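Local coordinates for aerobactin synthase IucC (PDB 6CN7), which probably joins a second N-acetyl-N-hydroxylysine to N-citryl-N-acetyl-N-hydroxylysine at the cost of ATP, completing the siderophore aerobactin, at residues A514-Y519 against F533-P538. The protein carries 5 engineered substitutions. Numbering follows the deposited sequence.
Sequences AVLSDY and FSLFKP
L516 and L535 have the nearest CA atoms across the two segments, 8.9 Å apart, where a turn of helix 505-521 faces the irregular loop that runs from helix 527-532 to strand 539-541, both within the region that matches the FhuF-like family. The loop carries an ST turn: the OG of S534 accepts the backbone N-H of F536 at 3.2 Å, nearly straight at 163°, and the two residues after S534 both turn their side chains to the helix. L516 is the helix residue that receives them. Its CD1 methyl meets CD1 of L535 at 3.9 Å, the two leucine side chains crossing at about a right angle. F536 comes in end-on. With CG beside its own backbone N (chi1 -64°), the ring is carried away from the loop until CZ lies 4.1 Å from CB of L516, which sits at the ring edge, close to its plane. L573 of helix 572-575 touches L516, L535 and F536 alike, so the last helix of the chain joins the same apolar cluster, while L535 also packs on Y411 of helix 395-417. A513 and M520, on the same helix as L516, also touch the F536 side chain. S517 borders the cluster; its OG is hydrogen-bonded to the backbone O of A513, one helical turn back, and reaches F536 obliquely, 4.4 Å from CZ.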
ATOM      1  N   ALA A 514       8.210 -21.270  46.718  1.00 46.34           N
ATOM      2  CA  ALA A 514       7.609 -22.371  47.464  1.00 48.02           C
ATOM      3  C   ALA A 514       6.907 -23.348  46.530  1.00 51.24           C
ATOM      4  O   ALA A 514       7.017 -24.567  46.701  1.00 54.11           O
ATOM      5  CB  ALA A 514       6.634 -21.826  48.506  1.00 47.33           C
ATOM      6  N   VAL A 515       6.179 -22.833  45.537  1.00 49.48           N
ATOM      7  CA  VAL A 515       5.561 -23.704  44.541  1.00 46.90           C
ATOM      8  C   VAL A 515       6.629 -24.487  43.790  1.00 49.18           C
ATOM      9  O   VAL A 515       6.448 -25.668  43.474  1.00 54.55           O
ATOM     10  CB  VAL A 515       4.678 -22.879  43.585  1.00 46.31           C
ATOM     11  CG1 VAL A 515       4.215 -23.722  42.400  1.00 48.05           C
ATOM     12  CG2 VAL A 515       3.477 -22.323  44.327  1.00 45.82           C
ATOM     13  N   LEU A 516       7.761 -23.844  43.495  1.00 47.75           N
ATOM     14  CA  LEU A 516       8.850 -24.535  42.811  1.00 49.01           C
ATOM     15  C   LEU A 516       9.602 -25.474  43.746  1.00 49.63           C
ATOM     16  O   LEU A 516      10.063 -26.534  43.312  1.00 51.65           O
ATOM     17  CB  LEU A 516       9.820 -23.522  42.197  1.00 48.13           C
ATOM     18  CG  LEU A 516       9.287 -22.683  41.033  1.00 49.41           C
ATOM     19  CD1 LEU A 516      10.220 -21.516  40.748  1.00 43.69           C
ATOM     20  CD2 LEU A 516       9.107 -23.537  39.782  1.00 49.71           C
ATOM     21  N   SER A 517       9.740 -25.106  45.022  1.00 51.22           N
ATOM     22  CA  SER A 517      10.383 -25.994  45.986  1.00 52.37           C
ATOM     23  C   SER A 517       9.531 -27.231  46.237  1.00 50.69           C
ATOM     24  O   SER A 517      10.024 -28.363  46.163  1.00 54.10           O
ATOM     25  CB  SER A 517      10.645 -25.251  47.295  1.00 54.73           C
ATOM     26  OG  SER A 517      11.700 -24.320  47.154  1.00 63.70           O
ATOM     27  N   ASP A 518       8.247 -27.035  46.547  1.00 53.31           N
ATOM     28  CA  ASP A 518       7.346 -28.168  46.720  1.00 57.30           C
ATOM     29  C   ASP A 518       7.386 -29.074  45.498  1.00 54.72           C
ATOM     30  O   ASP A 518       7.493 -30.299  45.618  1.00 54.14           O
ATOM     31  CB  ASP A 518       5.920 -27.675  46.975  1.00 57.78           C
ATOM     32  CG  ASP A 518       5.777 -26.956  48.303  1.00 63.26           C
ATOM     33  OD1 ASP A 518       6.759 -26.936  49.077  1.00 66.74           O
ATOM     34  OD2 ASP A 518       4.682 -26.409  48.569  1.00 61.71           O
ATOM     35  N   TYR A 519       7.317 -28.481  44.306  1.00 52.28           N
ATOM     36  CA  TYR A 519       7.309 -29.279  43.085  1.00 52.18           C
ATOM     37  C   TYR A 519       8.566 -30.133  42.966  1.00 56.45           C
ATOM     38  O   TYR A 519       8.494 -31.309  42.592  1.00 56.63           O
ATOM     39  CB  TYR A 519       7.169 -28.370  41.866  1.00 51.42           C
ATOM     40  CG  TYR A 519       7.747 -28.987  40.624  1.00 53.41           C
ATOM     41  CD1 TYR A 519       7.038 -29.939  39.905  1.00 54.15           C
ATOM     42  CD2 TYR A 519       9.011 -28.632  40.179  1.00 55.01           C
ATOM     43  CE1 TYR A 519       7.569 -30.515  38.775  1.00 55.98           C
ATOM     44  CE2 TYR A 519       9.552 -29.198  39.049  1.00 54.81           C
ATOM     45  CZ  TYR A 519       8.829 -30.138  38.353  1.00 57.29           C
ATOM     46  OH  TYR A 519       9.376 -30.696  37.230  1.00 57.12           O
ATOM     47  N   PHE A 533      19.061 -27.118  35.554  1.00 55.30           N
ATOM     48  CA  PHE A 533      18.193 -25.996  35.213  1.00 57.08           C
ATOM     49  C   PHE A 533      17.787 -25.223  36.463  1.00 60.47           C
ATOM     50  O   PHE A 533      16.594 -25.113  36.765  1.00 64.01           O
ATOM     51  CB  PHE A 533      16.930 -26.484  34.495  1.00 57.09           C
ATOM     52  CG  PHE A 533      17.190 -27.157  33.181  1.00 56.71           C
ATOM     53  CD1 PHE A 533      17.652 -26.436  32.094  1.00 61.11           C
ATOM     54  CD2 PHE A 533      16.941 -28.510  33.025  1.00 56.21           C
ATOM     55  CE1 PHE A 533      17.882 -27.056  30.879  1.00 60.63           C
ATOM     56  CE2 PHE A 533      17.167 -29.137  31.815  1.00 59.14           C
ATOM     57  CZ  PHE A 533      17.637 -28.410  30.740  1.00 57.90           C
ATOM     58  N   SER A 534      18.758 -24.680  37.193  1.00 59.53           N
ATOM     59  CA  SER A 534      18.475 -24.080  38.491  1.00 57.31           C
ATOM     60  C   SER A 534      17.901 -22.680  38.329  1.00 54.29           C
ATOM     61  O   SER A 534      18.459 -21.846  37.608  1.00 55.99           O
ATOM     62  CB  SER A 534      19.739 -24.029  39.344  1.00 57.79           C
ATOM     63  OG  SER A 534      19.522 -23.256  40.512  1.00 57.20           O
ATOM     64  N   LEU A 535      16.783 -22.426  39.007  1.00 49.45           N
ATOM     65  CA  LEU A 535      16.166 -21.108  39.048  1.00 42.28           C
ATOM     66  C   LEU A 535      16.523 -20.342  40.313  1.00 43.50           C
ATOM     67  O   LEU A 535      15.954 -19.273  40.557  1.00 48.74           O
ATOM     68  CB  LEU A 535      14.645 -21.236  38.937  1.00 42.21           C
ATOM     69  CG  LEU A 535      14.113 -21.885  37.659  1.00 45.79           C
ATOM     70  CD1 LEU A 535      12.629 -22.184  37.804  1.00 46.84           C
ATOM     71  CD2 LEU A 535      14.366 -20.985  36.458  1.00 47.19           C
ATOM     72  N   PHE A 536      17.454 -20.856  41.119  1.00 45.89           N
ATOM     73  CA  PHE A 536      17.790 -20.256  42.406  1.00 52.23           C
ATOM     74  C   PHE A 536      19.264 -19.876  42.507  1.00 55.47           C
ATOM     75  O   PHE A 536      19.776 -19.696  43.616  1.00 55.09           O
ATOM     76  CB  PHE A 536      17.402 -21.203  43.541  1.00 53.57           C
ATOM     77  CG  PHE A 536      15.925 -21.453  43.634  1.00 52.75           C
ATOM     78  CD1 PHE A 536      15.335 -22.477  42.910  1.00 51.61           C
ATOM     79  CD2 PHE A 536      15.123 -20.657  44.434  1.00 54.11           C
ATOM     80  CE1 PHE A 536      13.976 -22.704  42.990  1.00 53.32           C
ATOM     81  CE2 PHE A 536      13.766 -20.881  44.518  1.00 53.97           C
ATOM     82  CZ  PHE A 536      13.190 -21.906  43.795  1.00 52.43           C
ATOM     83  N   LYS A 537      19.960 -19.754  41.379  1.00 57.29           N
ATOM     84  CA  LYS A 537      21.297 -19.190  41.407  1.00 58.71           C
ATOM     85  C   LYS A 537      21.214 -17.726  41.842  1.00 60.00           C
ATOM     86  O   LYS A 537      20.257 -17.024  41.501  1.00 59.42           O
ATOM     87  CB  LYS A 537      21.962 -19.297  40.034  1.00 58.83           C
ATOM     88  CG  LYS A 537      22.389 -20.712  39.640  1.00 62.10           C
ATOM     89  CD  LYS A 537      23.118 -20.713  38.297  1.00 68.92           C
ATOM     90  CE  LYS A 537      23.671 -22.089  37.929  1.00 75.62           C
ATOM     91  NZ  LYS A 537      22.681 -22.946  37.216  1.00 80.56           N
ATOM     92  N   PRO A 538      22.196 -17.236  42.602  1.00 64.87           N
ATOM     93  CA  PRO A 538      22.084 -15.871  43.144  1.00 62.78           C
ATOM     94  C   PRO A 538      22.004 -14.788  42.086  1.00 61.88           C
ATOM     95  O   PRO A 538      21.496 -13.698  42.380  1.00 58.24           O
ATOM     96  CB  PRO A 538      23.350 -15.723  44.003  1.00 65.91           C
ATOM     97  CG  PRO A 538      24.285 -16.759  43.510  1.00 65.57           C
ATOM     98  CD  PRO A 538      23.445 -17.894  43.022  1.00 65.26           C
TER